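Long-range contacts in regulator of polyketide synthase expression (Bifidobacterium adolescentis, PDB 3ONQ), which is of unknown function but carries a PucR-type C-terminal helix-turn-helix and probably regulates transcription by binding DNA: residues Asn55-Gly60 and Val105-Thr110; Glu84-Gly89 and Ala97-Met102; Tyr125-Arg130 and Leu140-Phe145. All blocks are in the same frame, centred on the assembly; numbering follows the deposited sequence.

How the contacts relate
All three contacts reach one mixed sheet, in which strand 55-61 lies between strands 94-100 and 124-131. Contact 1 sets helix 107-114 against one face of strand 55-61, and contact 3 sets helix 132-149 against strand 124-131; contact 2 is the hairpin at the sheet margin. Contacts 1 and 2 lie about 8 Å apart between centres, 1 and 3 about 10 Å, and 2 and 3 about 13 Å. Backbone pairing ties contact 1 to contact 2 (I59 with A97) and to contact 3 (C56 with R130); contacts 2 and 3 meet by packing (L98 on L140). Two sulfate ions, probably from the crystallisation liquor, meet R130 of contact 3, and another lies near H85 of contact 2.

Contact 1. Residues Asn55-Gly60 and Val105-Thr110; sequences NCFAIG and VTPEVT
F57 supplies most of the strand's side of this contact, its ring lying against the start of helix 107-114. Placing CG between the backbone N and the carbonyl carbon (chi1 59°) sends the ring toward the turn that leads into the helix. One face receives P107 in a CH-pi contact: CA of P107 stands 3.8 Å from the centroid of the F57 ring, 13° off its normal. The proline ring adds a touch of its own, CG of P107 lying 3.8 Å from CD2 of F57. At the far end of the ring, CZ of F57 meets CG1 of V105 at 3.7 Å, and T110 OG1 comes up to the ring edge, near its plane, 3.5 Å from F57 CZ. Two residues further on, I59 extends its CD1 to within 3.9 Å of CG2 of T110. The hydroxyl of T110 turns back into the first helical turn, where OG1 donates to T106 O at 2.7 Å from above the carbonyl plane; T110 N donates to the same oxygen. No hydrogen bond joins the two segments. This interface is largely apolar: the T110 hydroxyl, though bonded within the helix, still packs at the F57 edge, its methyl on I59.

Contact 2. Residues Glu84-Gly89 and Ala97-Met102; sequences EHVVIG and ALACQM
V87 and L98 form the hydrogen-bonded pair of this antiparallel hairpin, with L98 N donating to V87 O at 2.7 Å and an almost straight N-H...O angle of 178°. The return bond, V87 N to L98 O, is more bent (144°). Further along, C100 N donates to H85 O at 3.1 Å, and a water donates to both H85 O and C100 O, carrying the link past the last direct bond. On one face of the sheet, A97 CB meets both V86 CG2 (4.0 Å) and I88 CG1. At the open end of the hairpin, H85 CB rests 3.7 Å from C100 CB, while SE of selenomethionine M102 approaches H85 CD2 obliquely at 4.0 Å. The bend at chi3 (-72°) of M102 brings its CE beside E84, whose side chain is poorly ordered.

Further out, helix 67-80 packs on the V86, I88 and A97 face, while W50 and helix 21-33 meet V87 and L98 on the other. H85 O accepts from an amide and a water, and C100 O from the same water, so these two carbonyls keep polar partners toward the open end of the hairpin.

Contact 3. Residues Tyr125-Arg130 and Leu140-Phe145; sequences YLSPVR and LRETMF. With SO4 (sulfate ion), chain P; SO4 (sulfate ion), chain O.
Within the beta-alpha-beta unit made by strand 124-131, helix 132-149 and strand 160-161, the helix folds back over the strand that leads into it, and R130 near the end of that strand grips E142 in a bidentate salt bridge. The arginine presents its side: NE donates to E142 OE2 at 2.8 Å, and NH2 donates to E142 OE1, also at 2.8 Å. Both bonds are nearly straight. The guanidinium and carboxylate planes are 24° apart. OE1 uses its syn lone pair; OE2 is met on its syn side, somewhat out of the carboxylate plane. A bend at chi2 (-104°) in the arginine helps turn the guanidinium toward the helix, while the glutamate runs extended beyond CG to meet it from the opposite direction. P128 CD lies 3.6 Å from E142 OE2, a carbon packed against the carboxylate beside the ion pair.

NH1, the nitrogen not used by E142, donates to O1 of one sulfate (chain P) at 3.0 Å and makes a weak bond to O4 of the other (chain O). The carboxylate would be expected to hold the guanidinium in orientation while NH1 reaches the anions.

Y125 packs against the same turn, at T143 and the backbone of E142. T143 OG1 lies at the edge of the ring, 3.4 Å from Y125 CD2, and E142 O stands over one face, offset toward the rim. Neither hydroxyl depends on the other segment: Y125 OH bonds to A162 O, and T143 OG1 to A139 O. S127 CB fills in beside T143 OG1 at 3.8 Å.

On the sheet side, strand 55-61 pairs with this strand through Y125, S127 and R130. L126 faces away from helix 132-149 and packs on helix 107-114, whereas L140 and M144 carry helix 132-149 onto helix 21-33.

Contact 1. Residues Asn55-Gly60 and Val105-Thr110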
loop_
_atom_site.group_PDB
_atom_site.type_symbol
_atom_site.label_atom_id
_atom_site.label_comp_id
_atom_site.label_asym_id
_atom_site.label_seq_id
_atom_site.Cartn_x
_atom_site.Cartn_y
_atom_site.Cartn_z
ATOM N N ASN B 55 14.667 4.918 -12.880
ATOM C CA ASN B 55 14.837 3.483 -13.074
ATOM C C ASN B 55 16.120 3.026 -12.399
ATOM O O ASN B 55 17.097 3.767 -12.346
ATOM C CB ASN B 55 14.862 3.128 -14.558
ATOM C CG ASN B 55 13.538 3.395 -15.232
ATOM O OD1 ASN B 55 13.480 4.017 -16.299
ATOM N ND2 ASN B 55 12.459 2.940 -14.604
ATOM N N CYS B 56 16.117 1.809 -11.873
ATOM C CA CYS B 56 17.269 1.329 -11.138
ATOM C C CYS B 56 17.324 -0.187 -11.228
ATOM O O CYS B 56 16.342 -0.819 -11.630
ATOM C CB CYS B 56 17.170 1.763 -9.666
ATOM S SG CYS B 56 15.748 1.026 -8.763
ATOM N N PHE B 57 18.466 -0.756 -10.844
ATOM C CA PHE B 57 18.623 -2.199 -10.736
ATOM C C PHE B 57 19.729 -2.440 -9.732
ATOM O O PHE B 57 20.468 -1.515 -9.381
ATOM C CB PHE B 57 18.980 -2.834 -12.090
ATOM C CG PHE B 57 20.248 -2.294 -12.700
ATOM C CD1 PHE B 57 21.481 -2.837 -12.369
ATOM C CD2 PHE B 57 20.205 -1.250 -13.610
ATOM C CE1 PHE B 57 22.651 -2.339 -12.930
ATOM C CE2 PHE B 57 21.368 -0.750 -14.177
ATOM C CZ PHE B 57 22.599 -1.289 -13.831
ATOM N N ALA B 58 19.852 -3.679 -9.276
ATOM C CA ALA B 58 20.821 -3.990 -8.244
ATOM C C ALA B 58 21.725 -5.145 -8.657
ATOM O O ALA B 58 21.318 -6.036 -9.411
ATOM C CB ALA B 58 20.100 -4.312 -6.926
ATOM N N ILE B 59 22.955 -5.113 -8.162
ATOM C CA ILE B 59 23.903 -6.196 -8.352
ATOM C C ILE B 59 24.448 -6.510 -6.979
ATOM O O ILE B 59 24.702 -5.588 -6.187
ATOM C CB ILE B 59 25.078 -5.770 -9.247
ATOM C CG1 ILE B 59 24.576 -5.337 -10.619
ATOM C CG2 ILE B 59 26.070 -6.916 -9.402
ATOM C CD1 ILE B 59 25.688 -4.807 -11.545
ATOM N N GLY B 60 24.624 -7.794 -6.677
ATOM C CA GLY B 60 25.127 -8.182 -5.374
ATOM C C GLY B 60 25.940 -9.458 -5.453
ATOM O O GLY B 60 25.699 -10.308 -6.312
ATOM N N VAL B 105 24.357 3.221 -18.252
ATOM C CA VAL B 105 24.258 2.285 -17.135
ATOM C C VAL B 105 23.016 1.420 -17.295
ATOM O O VAL B 105 21.922 1.811 -16.891
ATOM C CB VAL B 105 24.186 3.000 -15.781
ATOM C CG1 VAL B 105 24.173 1.965 -14.646
ATOM C CG2 VAL B 105 25.353 3.964 -15.626
ATOM N N THR B 106 23.181 0.264 -17.923
ATOM C CA THR B 106 22.109 -0.711 -18.061
ATOM C C THR B 106 22.557 -2.022 -17.405
ATOM O O THR B 106 23.748 -2.214 -17.162
ATOM C CB THR B 106 21.738 -0.912 -19.532
ATOM O OG1 THR B 106 22.881 -1.377 -20.262
ATOM C CG2 THR B 106 21.251 0.412 -20.122
ATOM N N PRO B 107 21.605 -2.919 -17.100
ATOM C CA PRO B 107 21.916 -4.058 -16.229
ATOM C C PRO B 107 23.032 -4.979 -16.730
ATOM O O PRO B 107 24.000 -5.170 -16.000
ATOM C CB PRO B 107 20.584 -4.809 -16.146
ATOM C CG PRO B 107 19.552 -3.742 -16.385
ATOM C CD PRO B 107 20.173 -2.870 -17.439
ATOM N N GLU B 108 22.910 -5.546 -17.928
ATOM C CA GLU B 108 23.911 -6.517 -18.384
ATOM C C GLU B 108 25.288 -5.875 -18.573
ATOM O O GLU B 108 26.296 -6.421 -18.130
ATOM C CB GLU B 108 23.461 -7.240 -19.659
ATOM C CG GLU B 108 22.195 -8.079 -19.477
ATOM C CD GLU B 108 22.409 -9.326 -18.602
ATOM O OE1 GLU B 108 23.575 -9.756 -18.428
ATOM O OE2 GLU B 108 21.405 -9.877 -18.091
ATOM N N VAL B 109 25.330 -4.717 -19.222
ATOM C CA VAL B 109 26.588 -4.001 -19.412
ATOM C C VAL B 109 27.238 -3.615 -18.072
ATOM O O VAL B 109 28.449 -3.741 -17.893
ATOM C CB VAL B 109 26.391 -2.754 -20.301
ATOM C CG1 VAL B 109 27.616 -1.839 -20.247
ATOM C CG2 VAL B 109 26.086 -3.180 -21.728
ATOM N N THR B 110 26.437 -3.162 -17.118
ATOM C CA THR B 110 27.003 -2.786 -15.830
ATOM C C THR B 110 27.512 -4.025 -15.100
ATOM O O THR B 110 28.585 -4.013 -14.510
ATOM C CB THR B 110 25.988 -2.050 -14.945
ATOM O OG1 THR B 110 25.555 -0.867 -15.617
ATOM C CG2 THR B 110 26.628 -1.661 -13.625
#

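Contact 2. Residues Glu84-Gly89 and Ala97-Met102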
loop_
_atom_site.group_PDB
_atom_site.type_symbol
_atom_site.label_atom_id
_atom_site.label_comp_id
_atom_site.label_asym_id
_atom_site.label_seq_id
_atom_site.Cartn_x
_atom_site.Cartn_y
_atom_site.Cartn_z
ATOM N N GLU B 84 25.678 8.630 -12.433
ATOM C CA GLU B 84 26.189 9.400 -11.304
ATOM C C GLU B 84 25.597 9.007 -9.955
ATOM O O GLU B 84 25.889 9.634 -8.942
ATOM C CB GLU B 84 25.996 10.890 -11.545
ATOM C CG GLU B 84 24.737 11.251 -12.294
ATOM C CD GLU B 84 24.764 12.693 -12.747
ATOM O OE1 GLU B 84 25.592 13.460 -12.211
ATOM O OE2 GLU B 84 23.973 13.061 -13.638
ATOM N N HIS B 85 24.761 7.977 -9.943
ATOM C CA HIS B 85 24.186 7.509 -8.687
ATOM C C HIS B 85 24.320 6.007 -8.563
ATOM O O HIS B 85 23.887 5.265 -9.448
ATOM C CB HIS B 85 22.714 7.898 -8.601
ATOM C CG HIS B 85 22.467 9.348 -8.869
ATOM N ND1 HIS B 85 23.034 10.350 -8.110
ATOM C CD2 HIS B 85 21.726 9.968 -9.820
ATOM C CE1 HIS B 85 22.649 11.524 -8.578
ATOM N NE2 HIS B 85 21.855 11.321 -9.614
ATOM N N VAL B 86 24.946 5.570 -7.476
ATOM C CA VAL B 86 24.901 4.177 -7.081
ATOM C C VAL B 86 24.969 4.087 -5.550
ATOM O O VAL B 86 25.912 4.577 -4.923
ATOM C CB VAL B 86 25.993 3.334 -7.792
ATOM C CG1 VAL B 86 27.363 3.867 -7.486
ATOM C CG2 VAL B 86 25.880 1.856 -7.404
ATOM N N VAL B 87 23.929 3.509 -4.955
ATOM C CA VAL B 87 23.883 3.284 -3.511
ATOM C C VAL B 87 24.483 1.931 -3.200
ATOM O O VAL B 87 24.014 0.901 -3.706
ATOM C CB VAL B 87 22.443 3.329 -2.985
ATOM C CG1 VAL B 87 22.384 2.850 -1.528
ATOM C CG2 VAL B 87 21.889 4.754 -3.121
ATOM N N ILE B 88 25.523 1.934 -2.372
ATOM C CA ILE B 88 26.258 0.714 -2.060
ATOM C C ILE B 88 26.187 0.431 -0.576
ATOM O O ILE B 88 26.298 1.346 0.237
ATOM C CB ILE B 88 27.730 0.837 -2.486
ATOM C CG1 ILE B 88 27.810 1.136 -3.987
ATOM C CG2 ILE B 88 28.520 -0.426 -2.118
ATOM C CD1 ILE B 88 29.216 1.137 -4.542
ATOM N N GLY B 89 25.988 -0.832 -0.220
ATOM C CA GLY B 89 25.925 -1.219 1.182
ATOM C C GLY B 89 26.303 -2.674 1.373
ATOM O O GLY B 89 26.372 -3.439 0.416
ATOM N N ALA B 97 24.820 -3.323 -4.544
ATOM C CA ALA B 97 24.894 -2.027 -5.191
ATOM C C ALA B 97 23.623 -1.790 -5.982
ATOM O O ALA B 97 23.236 -2.613 -6.821
ATOM C CB ALA B 97 26.103 -1.961 -6.118
ATOM N N LEU B 98 22.990 -0.653 -5.716
ATOM C CA LEU B 98 21.805 -0.227 -6.426
ATOM C C LEU B 98 22.209 0.898 -7.370
ATOM O O LEU B 98 22.569 1.986 -6.922
ATOM C CB LEU B 98 20.775 0.294 -5.434
ATOM C CG LEU B 98 19.496 0.861 -6.052
ATOM C CD1 LEU B 98 18.581 -0.275 -6.496
ATOM C CD2 LEU B 98 18.796 1.762 -5.052
ATOM N N ALA B 99 22.151 0.641 -8.673
ATOM C CA ALA B 99 22.552 1.648 -9.655
ATOM C C ALA B 99 21.351 2.364 -10.254
ATOM O O ALA B 99 20.311 1.756 -10.535
ATOM C CB ALA B 99 23.393 1.015 -10.765
ATOM N N CYS B 100 21.494 3.662 -10.459
ATOM C CA CYS B 100 20.462 4.399 -11.159
ATOM C C CYS B 100 20.630 4.136 -12.653
ATOM O O CYS B 100 21.728 4.260 -13.199
ATOM C CB CYS B 100 20.553 5.904 -10.864
ATOM S SG CYS B 100 19.314 6.846 -11.776
ATOM N N GLN B 101 19.556 3.739 -13.316
ATOM C CA GLN B 101 19.680 3.437 -14.729
ATOM C C GLN B 101 19.525 4.707 -15.544
ATOM O O GLN B 101 18.428 5.238 -15.686
ATOM C CB GLN B 101 18.684 2.377 -15.184
ATOM C CG GLN B 101 18.703 2.193 -16.701
ATOM C CD GLN B 101 17.750 1.130 -17.176
ATOM O OE1 GLN B 101 18.048 -0.064 -17.108
ATOM N NE2 GLN B 101 16.592 1.553 -17.669
HETATM N N MSE B 102 20.647 5.189 -16.056
HETATM C CA MSE B 102 20.699 6.409 -16.845
HETATM C C MSE B 102 21.962 6.343 -17.695
HETATM O O MSE B 102 22.881 5.581 -17.377
HETATM C CB MSE B 102 20.772 7.624 -15.923
HETATM C CG MSE B 102 21.954 7.563 -14.974
HETATM SE SE MSE B 102 22.123 9.082 -13.748
HETATM C CE MSE B 102 22.685 10.449 -15.028
HETATM O O HOH W 1 24.010 5.684 -12.236
#

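Contact 3. Residues Tyr125-Arg130 and Leu140-Phe145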
loop_
_atom_site.group_PDB
_atom_site.type_symbol
_atom_site.label_atom_id
_atom_site.label_comp_id
_atom_site.label_asym_id
_atom_site.label_seq_id
_atom_site.Cartn_x
_atom_site.Cartn_y
_atom_site.Cartn_z
ATOM N N TYR B 125 24.386 -11.942 -8.209
ATOM C CA TYR B 125 23.008 -11.783 -8.686
ATOM C C TYR B 125 22.756 -10.415 -9.323
ATOM O O TYR B 125 23.167 -9.388 -8.782
ATOM C CB TYR B 125 22.016 -12.006 -7.540
ATOM C CG TYR B 125 20.567 -11.833 -7.952
ATOM C CD1 TYR B 125 19.850 -12.896 -8.465
ATOM C CD2 TYR B 125 19.927 -10.591 -7.855
ATOM C CE1 TYR B 125 18.521 -12.749 -8.855
ATOM C CE2 TYR B 125 18.583 -10.439 -8.238
ATOM C CZ TYR B 125 17.893 -11.529 -8.740
ATOM O OH TYR B 125 16.578 -11.423 -9.136
ATOM N N LEU B 126 22.074 -10.416 -10.468
ATOM C CA LEU B 126 21.709 -9.193 -11.186
ATOM C C LEU B 126 20.191 -9.055 -11.210
ATOM O O LEU B 126 19.512 -9.943 -11.699
ATOM C CB LEU B 126 22.238 -9.247 -12.632
ATOM C CG LEU B 126 21.810 -8.093 -13.561
ATOM C CD1 LEU B 126 22.324 -6.752 -13.039
ATOM C CD2 LEU B 126 22.255 -8.288 -15.018
ATOM N N SER B 127 19.649 -7.957 -10.685
ATOM C CA SER B 127 18.189 -7.812 -10.598
ATOM C C SER B 127 17.591 -7.259 -11.882
ATOM O O SER B 127 18.296 -6.661 -12.680
ATOM C CB SER B 127 17.801 -6.875 -9.451
ATOM O OG SER B 127 17.793 -5.525 -9.885
ATOM N N PRO B 128 16.272 -7.440 -12.075
ATOM C CA PRO B 128 15.581 -6.742 -13.161
ATOM C C PRO B 128 15.575 -5.231 -12.913
ATOM O O PRO B 128 15.889 -4.770 -11.806
ATOM C CB PRO B 128 14.142 -7.284 -13.077
ATOM C CG PRO B 128 14.234 -8.534 -12.258
ATOM C CD PRO B 128 15.364 -8.314 -11.308
ATOM N N VAL B 129 15.220 -4.464 -13.936
ATOM C CA VAL B 129 15.047 -3.018 -13.775
ATOM C C VAL B 129 13.768 -2.771 -12.979
ATOM O O VAL B 129 12.766 -3.462 -13.171
ATOM C CB VAL B 129 14.969 -2.294 -15.136
ATOM C CG1 VAL B 129 14.728 -0.789 -14.946
ATOM C CG2 VAL B 129 16.243 -2.510 -15.922
ATOM N N ARG B 130 13.812 -1.808 -12.060
ATOM C CA ARG B 130 12.642 -1.455 -11.262
ATOM C C ARG B 130 12.547 0.074 -11.218
ATOM O O ARG B 130 13.519 0.764 -11.540
ATOM C CB ARG B 130 12.746 -2.042 -9.850
ATOM C CG ARG B 130 13.024 -3.536 -9.804
ATOM C CD ARG B 130 11.778 -4.325 -9.452
ATOM N NE ARG B 130 12.006 -5.767 -9.394
ATOM C CZ ARG B 130 11.278 -6.650 -10.072
ATOM N NH1 ARG B 130 10.293 -6.225 -10.859
ATOM N NH2 ARG B 130 11.530 -7.947 -9.974
ATOM N N LEU B 140 16.810 -4.298 -4.222
ATOM C CA LEU B 140 17.738 -4.674 -3.164
ATOM C C LEU B 140 17.296 -5.936 -2.404
ATOM O O LEU B 140 18.116 -6.784 -2.065
ATOM C CB LEU B 140 17.966 -3.507 -2.208
ATOM C CG LEU B 140 18.842 -2.401 -2.812
ATOM C CD1 LEU B 140 18.826 -1.121 -1.956
ATOM C CD2 LEU B 140 20.259 -2.911 -2.956
ATOM N N ARG B 141 16.007 -6.061 -2.132
ATOM C CA ARG B 141 15.536 -7.215 -1.391
ATOM C C ARG B 141 15.577 -8.509 -2.223
ATOM O O ARG B 141 16.027 -9.540 -1.736
ATOM C CB ARG B 141 14.156 -6.953 -0.789
ATOM C CG ARG B 141 14.221 -6.011 0.417
ATOM C CD ARG B 141 12.852 -5.729 1.019
ATOM N NE ARG B 141 12.168 -6.923 1.510
ATOM C CZ ARG B 141 12.297 -7.408 2.744
ATOM N NH1 ARG B 141 13.099 -6.809 3.615
ATOM N NH2 ARG B 141 11.624 -8.493 3.112
ATOM N N GLU B 142 15.143 -8.464 -3.477
ATOM C CA GLU B 142 15.219 -9.680 -4.287
ATOM C C GLU B 142 16.672 -10.099 -4.450
ATOM O O GLU B 142 16.978 -11.297 -4.545
ATOM C CB GLU B 142 14.522 -9.522 -5.645
ATOM C CG GLU B 142 15.163 -8.509 -6.600
ATOM C CD GLU B 142 14.205 -8.106 -7.723
ATOM O OE1 GLU B 142 13.352 -8.928 -8.115
ATOM O OE2 GLU B 142 14.288 -6.960 -8.205
ATOM N N THR B 143 17.570 -9.116 -4.465
ATOM C CA THR B 143 19.001 -9.400 -4.559
ATOM C C THR B 143 19.490 -10.061 -3.266
ATOM O O THR B 143 20.139 -11.109 -3.297
ATOM C CB THR B 143 19.818 -8.138 -4.869
ATOM O OG1 THR B 143 19.465 -7.652 -6.171
ATOM C CG2 THR B 143 21.312 -8.444 -4.849
HETATM N N MSE B 144 19.161 -9.457 -2.132
HETATM C CA MSE B 144 19.487 -10.050 -0.836
HETATM C C MSE B 144 18.982 -11.500 -0.709
HETATM O O MSE B 144 19.744 -12.402 -0.378
HETATM C CB MSE B 144 18.914 -9.220 0.307
HETATM C CG MSE B 144 18.955 -9.953 1.684
HETATM SE SE MSE B 144 18.087 -8.858 3.047
HETATM C CE MSE B 144 16.234 -9.172 2.509
ATOM N N PHE B 145 17.692 -11.714 -0.937
ATOM C CA PHE B 145 17.126 -13.056 -0.808
ATOM C C PHE B 145 17.712 -14.071 -1.804
ATOM O O PHE B 145 17.889 -15.241 -1.460
ATOM C CB PHE B 145 15.606 -13.027 -0.942
ATOM C CG PHE B 145 14.882 -12.596 0.310
ATOM C CD1 PHE B 145 14.887 -13.396 1.439
ATOM C CD2 PHE B 145 14.145 -11.419 0.328
ATOM C CE1 PHE B 145 14.196 -13.024 2.588
ATOM C CE2 PHE B 145 13.458 -11.034 1.460
ATOM C CZ PHE B 145 13.480 -11.831 2.596
HETATM S S SO4 P . 8.547 -2.180 -11.009
HETATM O O1 SO4 P . 8.990 -3.554 -11.263
HETATM O O2 SO4 P . 8.656 -1.396 -12.239
HETATM O O3 SO4 P . 7.154 -2.198 -10.576
HETATM O O4 SO4 P . 9.374 -1.564 -9.976
HETATM S S SO4 O . 6.775 -8.758 -11.907
HETATM O O1 SO4 O . 7.765 -9.408 -12.764
HETATM O O2 SO4 O . 5.906 -7.907 -12.717
HETATM O O3 SO4 O . 5.947 -9.760 -11.238
HETATM O O4 SO4 O . 7.464 -7.942 -10.912
#